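Side-chain contacts in diaminopimelate decarboxylase (Psychromonas ingrahamii, PDB 4XG1), which probably catalyses the pyridoxal-phosphate-dependent decarboxylation of meso-diaminopimelate to L-lysine, working as a homodimer: residues 113-117 / 118-122; 136-140 / 141-145. One frame throughout, in Å; residues are numbered along the deposited sequence.

Contact 1 (113-117 / 118-122); sequences SAALQ and ANIMC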
ATOM      1  N   SER B 113      23.516 -12.353  -4.290  1.00 24.72           N
ATOM      2  CA  SER B 113      23.821 -13.709  -4.690  1.00 25.03           C
ATOM      3  C   SER B 113      22.906 -14.255  -5.783  1.00 24.42           C
ATOM      4  O   SER B 113      23.362 -14.810  -6.779  1.00 24.72           O
ATOM      5  CB  SER B 113      23.736 -14.598  -3.472  1.00 28.17           C
ATOM      6  OG  SER B 113      24.176 -15.889  -3.835  1.00 31.37           O
ATOM      7  N   ALA B 114      21.606 -14.073  -5.627  1.00 23.69           N
ATOM      8  CA  ALA B 114      20.701 -14.634  -6.614  1.00 24.68           C
ATOM      9  C   ALA B 114      20.909 -13.983  -7.951  1.00 24.64           C
ATOM     10  O   ALA B 114      20.834 -14.641  -9.008  1.00 27.78           O
ATOM     11  CB  ALA B 114      19.256 -14.489  -6.180  1.00 25.06           C
ATOM     12  N   ALA B 115      21.160 -12.689  -7.925  1.00 22.43           N
ATOM     13  CA  ALA B 115      21.294 -11.922  -9.165  1.00 22.45           C
ATOM     14  C   ALA B 115      22.623 -12.255  -9.856  1.00 23.70           C
ATOM     15  O   ALA B 115      22.709 -12.335 -11.089  1.00 21.94           O
ATOM     16  CB  ALA B 115      21.226 -10.441  -8.856  1.00 21.98           C
ATOM     17  N   LEU B 116      23.653 -12.446  -9.042  1.00 25.47           N
ATOM     18  CA  LEU B 116      24.944 -12.892  -9.557  1.00 29.04           C
ATOM     19  C   LEU B 116      24.818 -14.264 -10.186  1.00 29.11           C
ATOM     20  O   LEU B 116      25.187 -14.447 -11.348  1.00 25.53           O
ATOM     21  CB  LEU B 116      26.008 -12.905  -8.438  1.00 29.86           C
ATOM     22  CG  LEU B 116      26.588 -11.520  -8.126  1.00 27.51           C
ATOM     23  CD1 LEU B 116      27.488 -11.531  -6.909  1.00 27.60           C
ATOM     24  CD2 LEU B 116      27.347 -10.987  -9.324  1.00 27.57           C
ATOM     25  N   GLN B 117      24.178 -15.188  -9.467  1.00 30.06           N
ATOM     26  CA  GLN B 117      23.976 -16.535 -10.009  1.00 31.04           C
ATOM     27  C   GLN B 117      23.087 -16.553 -11.244  1.00 29.01           C
ATOM     28  O   GLN B 117      23.178 -17.454 -12.039  1.00 32.01           O
ATOM     29  CB  GLN B 117      23.437 -17.474  -8.946  1.00 32.29           C
ATOM     30  CG  GLN B 117      24.457 -17.716  -7.854  1.00 34.28           C
ATOM     31  CD  GLN B 117      23.896 -18.396  -6.626  1.00 41.37           C
ATOM     32  OE1 GLN B 117      23.669 -17.748  -5.599  1.00 46.85           O
ATOM     33  NE2 GLN B 117      23.650 -19.689  -6.717  1.00 45.34           N
ATOM     34  N   ALA B 118      22.249 -15.547 -11.432  1.00 29.90           N
ATOM     35  CA  ALA B 118      21.460 -15.444 -12.657  1.00 29.15           C
ATOM     36  C   ALA B 118      22.189 -14.670 -13.723  1.00 30.15           C
ATOM     37  O   ALA B 118      21.705 -14.552 -14.857  1.00 26.42           O
ATOM     38  CB  ALA B 118      20.139 -14.777 -12.367  1.00 32.06           C
ATOM     39  N   ASN B 119      23.352 -14.111 -13.361  1.00 34.03           N
ATOM     40  CA  ASN B 119      24.260 -13.503 -14.332  1.00 34.40           C
ATOM     41  C   ASN B 119      23.655 -12.267 -15.007  1.00 32.47           C
ATOM     42  O   ASN B 119      23.629 -12.136 -16.249  1.00 31.11           O
ATOM     43  CB  ASN B 119      24.659 -14.566 -15.360  1.00 39.06           C
ATOM     44  CG  ASN B 119      25.697 -14.086 -16.326  1.00 44.31           C
ATOM     45  OD1 ASN B 119      26.706 -13.515 -15.928  1.00 48.04           O
ATOM     46  ND2 ASN B 119      25.445 -14.293 -17.625  1.00 47.27           N
ATOM     47  N   ILE B 120      23.192 -11.331 -14.171  1.00 31.06           N
ATOM     48  CA  ILE B 120      22.570 -10.094 -14.682  1.00 28.28           C
ATOM     49  C   ILE B 120      23.603  -9.159 -15.255  1.00 25.52           C
ATOM     50  O   ILE B 120      24.759  -9.246 -14.900  1.00 23.19           O
ATOM     51  CB  ILE B 120      21.761  -9.336 -13.619  1.00 28.52           C
ATOM     52  CG1 ILE B 120      22.622  -8.965 -12.419  1.00 30.60           C
ATOM     53  CG2 ILE B 120      20.597 -10.188 -13.143  1.00 29.30           C
ATOM     54  CD1 ILE B 120      22.061  -7.785 -11.658  1.00 32.37           C
ATOM     55  N   MET B 121      23.144  -8.256 -16.115  1.00 24.48           N
ATOM     56  CA  MET B 121      23.967  -7.231 -16.726  1.00 25.44           C
ATOM     57  C   MET B 121      24.712  -6.306 -15.741  1.00 26.87           C
ATOM     58  O   MET B 121      25.885  -6.047 -15.945  1.00 26.99           O
ATOM     59  CB  MET B 121      23.126  -6.348 -17.635  1.00 25.70           C
ATOM     60  CG  MET B 121      23.926  -5.373 -18.473  1.00 26.90           C
ATOM     61  SD  MET B 121      22.875  -4.467 -19.642  1.00 31.20           S
ATOM     62  CE  MET B 121      22.564  -5.720 -20.853  1.00 35.62           C
ATOM     63  N   CYS B 122      24.050  -5.789 -14.705  1.00 26.28           N
ATOM     64  CA  CYS B 122      24.648  -4.699 -13.920  1.00 25.41           C
ATOM     65  C   CYS B 122      23.904  -4.439 -12.608  1.00 23.54           C
ATOM     66  O   CYS B 122      22.695  -4.530 -12.554  1.00 23.14           O
ATOM     67  CB  CYS B 122      24.674  -3.407 -14.780  1.00 25.17           C
ATOM     68  SG  CYS B 122      25.859  -2.169 -14.265  1.00 25.96           S
TER
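Ala115 and Ile120 meet across the C-terminal end of helix 109-117, where the chain turns off in a Schellman motif. The backbone N of Ile120 reaches back 3.3 Å to Ala115 O, while Asn119 N approaches Leu116 O at 2.7 Å from well above the carbonyl plane (62° out of it). Asn119 makes the reversal with a positive phi. Packing is tight on the inner side: Ile120 holds CG1 between its backbone N and carbonyl carbon (chi1 58°), which sets CG1 and CG2 each 3.6 Å from Ala115 O, and CD1 comes 4.0 Å from Ala115 CB. This is the apolar pairing expected of the motif. Replacing Ile120 by alanine removes CG1, CG2 and CD1, which would probably deprive the Ala115 methyl of this partner and open a gap against strand 100-102. The outer side is much looser. Gln117 and Asn119 are exposed there, and each touches the turn mainly through CB. Within the barrel, Ala115 and Ile120 both rest on Phe102, Ile120 also on Ile100, and Leu116 turns to helix 128-140, as the chain passes into strand 122-125 beside strand 100-102.

Contact 2 (136-140 / 141-145); sequences SVAKA and LNVKA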
ATOM      1  N   SER B 136      31.997  -8.487  -1.486  1.00 31.92           N
ATOM      2  CA  SER B 136      32.094  -9.564  -0.526  1.00 32.39           C
ATOM      3  C   SER B 136      31.340 -10.830  -0.962  1.00 36.90           C
ATOM      4  O   SER B 136      31.843 -11.953  -0.816  1.00 40.13           O
ATOM      5  CB  SER B 136      31.569  -9.071   0.803  1.00 33.30           C
ATOM      6  OG  SER B 136      31.505 -10.121   1.749  1.00 32.83           O
ATOM      7  N   VAL B 137      30.157 -10.658  -1.537  1.00 37.48           N
ATOM      8  CA  VAL B 137      29.362 -11.792  -2.026  1.00 37.03           C
ATOM      9  C   VAL B 137      29.925 -12.365  -3.337  1.00 37.40           C
ATOM     10  O   VAL B 137      29.938 -13.578  -3.539  1.00 34.90           O
ATOM     11  CB  VAL B 137      27.870 -11.381  -2.209  1.00 35.25           C
ATOM     12  CG1 VAL B 137      27.103 -12.370  -3.081  1.00 34.15           C
ATOM     13  CG2 VAL B 137      27.207 -11.239  -0.847  1.00 34.12           C
ATOM     14  N   ALA B 138      30.355 -11.485  -4.232  1.00 42.67           N
ATOM     15  CA  ALA B 138      31.005 -11.880  -5.497  1.00 46.30           C
ATOM     16  C   ALA B 138      32.265 -12.713  -5.227  1.00 54.60           C
ATOM     17  O   ALA B 138      32.549 -13.706  -5.895  1.00 57.15           O
ATOM     18  CB  ALA B 138      31.384 -10.647  -6.268  1.00 44.36           C
ATOM     19  N   LYS B 139      33.005 -12.280  -4.217  1.00 58.77           N
ATOM     20  CA  LYS B 139      34.193 -12.952  -3.773  1.00 59.53           C
ATOM     21  C   LYS B 139      33.804 -14.360  -3.376  1.00 57.62           C
ATOM     22  O   LYS B 139      34.332 -15.324  -3.917  1.00 63.40           O
ATOM     23  CB  LYS B 139      34.796 -12.187  -2.587  1.00 59.01           C
ATOM     24  CG  LYS B 139      36.146 -12.694  -2.110  1.00 59.06           C
ATOM     25  CD  LYS B 139      36.575 -12.077  -0.799  1.00 58.52           C
ATOM     26  CE  LYS B 139      37.680 -12.876  -0.110  1.00 54.47           C
ATOM     27  NZ  LYS B 139      37.726 -12.646   1.364  1.00 52.07           N
ATOM     28  N   ALA B 140      32.847 -14.483  -2.464  1.00 50.85           N
ATOM     29  CA  ALA B 140      32.444 -15.793  -1.989  1.00 43.33           C
ATOM     30  C   ALA B 140      31.986 -16.734  -3.117  1.00 42.26           C
ATOM     31  O   ALA B 140      32.058 -17.940  -2.952  1.00 45.63           O
ATOM     32  CB  ALA B 140      31.369 -15.663  -0.928  1.00 43.00           C
ATOM     33  N   LEU B 141      31.490 -16.201  -4.227  1.00 39.80           N
ATOM     34  CA  LEU B 141      31.043 -17.022  -5.346  1.00 43.27           C
ATOM     35  C   LEU B 141      32.099 -17.121  -6.402  1.00 42.94           C
ATOM     36  O   LEU B 141      31.864 -17.707  -7.448  1.00 45.27           O
ATOM     37  CB  LEU B 141      29.773 -16.410  -6.005  1.00 48.29           C
ATOM     38  CG  LEU B 141      28.447 -16.394  -5.226  1.00 51.20           C
ATOM     39  CD1 LEU B 141      27.393 -15.626  -6.026  1.00 53.32           C
ATOM     40  CD2 LEU B 141      27.949 -17.795  -4.894  1.00 50.08           C
ATOM     41  N   ASN B 142      33.228 -16.474  -6.170  1.00 45.00           N
ATOM     42  CA  ASN B 142      34.263 -16.337  -7.182  1.00 44.63           C
ATOM     43  C   ASN B 142      33.798 -15.889  -8.565  1.00 43.17           C
ATOM     44  O   ASN B 142      34.204 -16.452  -9.585  1.00 44.41           O
ATOM     45  CB  ASN B 142      35.120 -17.601  -7.244  1.00 47.11           C
ATOM     46  CG  ASN B 142      36.533 -17.338  -6.807  1.00 46.14           C
ATOM     47  OD1 ASN B 142      37.236 -16.586  -7.455  1.00 47.33           O
ATOM     48  ND2 ASN B 142      36.930 -17.902  -5.670  1.00 41.27           N
ATOM     49  N   VAL B 143      32.991 -14.834  -8.605  1.00 41.60           N
ATOM     50  CA  VAL B 143      32.668 -14.163  -9.877  1.00 41.36           C
ATOM     51  C   VAL B 143      33.061 -12.699  -9.784  1.00 39.44           C
ATOM     52  O   VAL B 143      33.444 -12.226  -8.727  1.00 34.96           O
ATOM     53  CB  VAL B 143      31.163 -14.244 -10.246  1.00 42.69           C
ATOM     54  CG1 VAL B 143      30.803 -15.646 -10.704  1.00 42.63           C
ATOM     55  CG2 VAL B 143      30.279 -13.798  -9.073  1.00 45.44           C
ATOM     56  N   LYS B 144      32.915 -11.997 -10.898  1.00 39.68           N
ATOM     57  CA  LYS B 144      33.099 -10.563 -10.940  1.00 43.64           C
ATOM     58  C   LYS B 144      31.781  -9.808 -11.214  1.00 40.60           C
ATOM     59  O   LYS B 144      31.146  -9.977 -12.269  1.00 35.77           O
ATOM     60  CB  LYS B 144      34.134 -10.215 -11.995  1.00 49.81           C
ATOM     61  CG  LYS B 144      35.549 -10.474 -11.514  1.00 59.00           C
ATOM     62  CD  LYS B 144      36.570  -9.795 -12.403  1.00 67.95           C
ATOM     63  CE  LYS B 144      37.912  -9.697 -11.695  1.00 74.85           C
ATOM     64  NZ  LYS B 144      38.900  -8.934 -12.501  1.00 81.43           N
ATOM     65  N   ALA B 145      31.375  -8.995 -10.235  1.00 38.77           N
ATOM     66  CA  ALA B 145      30.059  -8.333 -10.242  1.00 31.87           C
ATOM     67  C   ALA B 145      30.083  -7.098 -11.069  1.00 25.93           C
ATOM     68  O   ALA B 145      30.836  -6.217 -10.776  1.00 28.62           O
ATOM     69  CB  ALA B 145      29.667  -7.992  -8.818  1.00 33.37           C
TER
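The flat groups where Lys139 meets Asn142 are peptide units rather than rings. Over one face of the Lys139 carbonyl stands the backbone N of Asn142, 2.8 Å from the oxygen and 59° out of the carbonyl plane. The donors at the two preceding carbonyls lie nearer their planes: Val143 N bonds to Ala138 O at 3.0 Å with a tilt of 26°, and Leu141 N to Val137 O at 3.1 Å with a similar tilt. Ala138 O also receives a second, weak bond from Leu141 N. Together with the positive phi of Asn142, the bonds from Asn142 and Val143 form the Schellman motif that ends helix 128-140.

Apolar groups pack around the turn, with Ala138 and Ala145 buried and Leu141 and Val143 partly exposed. Leu141 turns CG anti to its own carbonyl carbon (chi1 -68°), which lays CG alongside Val137 O at 3.6 Å and leaves CD1 in loose contact with Val137 CG1 (4.4 Å). Val143 CG2 reaches over Ala138, 3.9 Å from its carbonyl oxygen. Farther along, Ala145 CB meets Ala138 CB at 4.1 Å as strand 145-152 begins. Phe191 packs against Ala138, Lys139 and Asn142, while Lys144 turns away to touch Glu193.

Chemically, the carbonyls of Val137, Ala138 and Lys139 are met by backbone N-H groups of Leu141, Asn142 and Val143, and the hydrogen bonds across the turn are all main-chain ones. The link between helix and strand thus combines main-chain bonding with small methyl contacts, and the lysines Lys139 and Lys144 keep their charged ends outside it.

Contacts 1 and 2 are successive helix-to-strand turns of the α/β barrel, both Schellman motifs with an alanine three residues before the helix cap. Their centres lie 10 Å apart, and Leu116 joins them: its CD1 packs 3.8 Å from Ala138 CA, its CD2 3.8 Å from Ala145 CB, and its CB 3.9 Å from Leu141 CD1. Neither forms the active site, which in such barrels lies at the opposite ends of the strands. Contact 1 is still fairly near, the side chain of Ile120 being about 13 Å from a bound pyridoxal-lysine adduct. A potassium ion lies about 9 Å from the side chain of Ala145 and about 13 Å from that of Leu116.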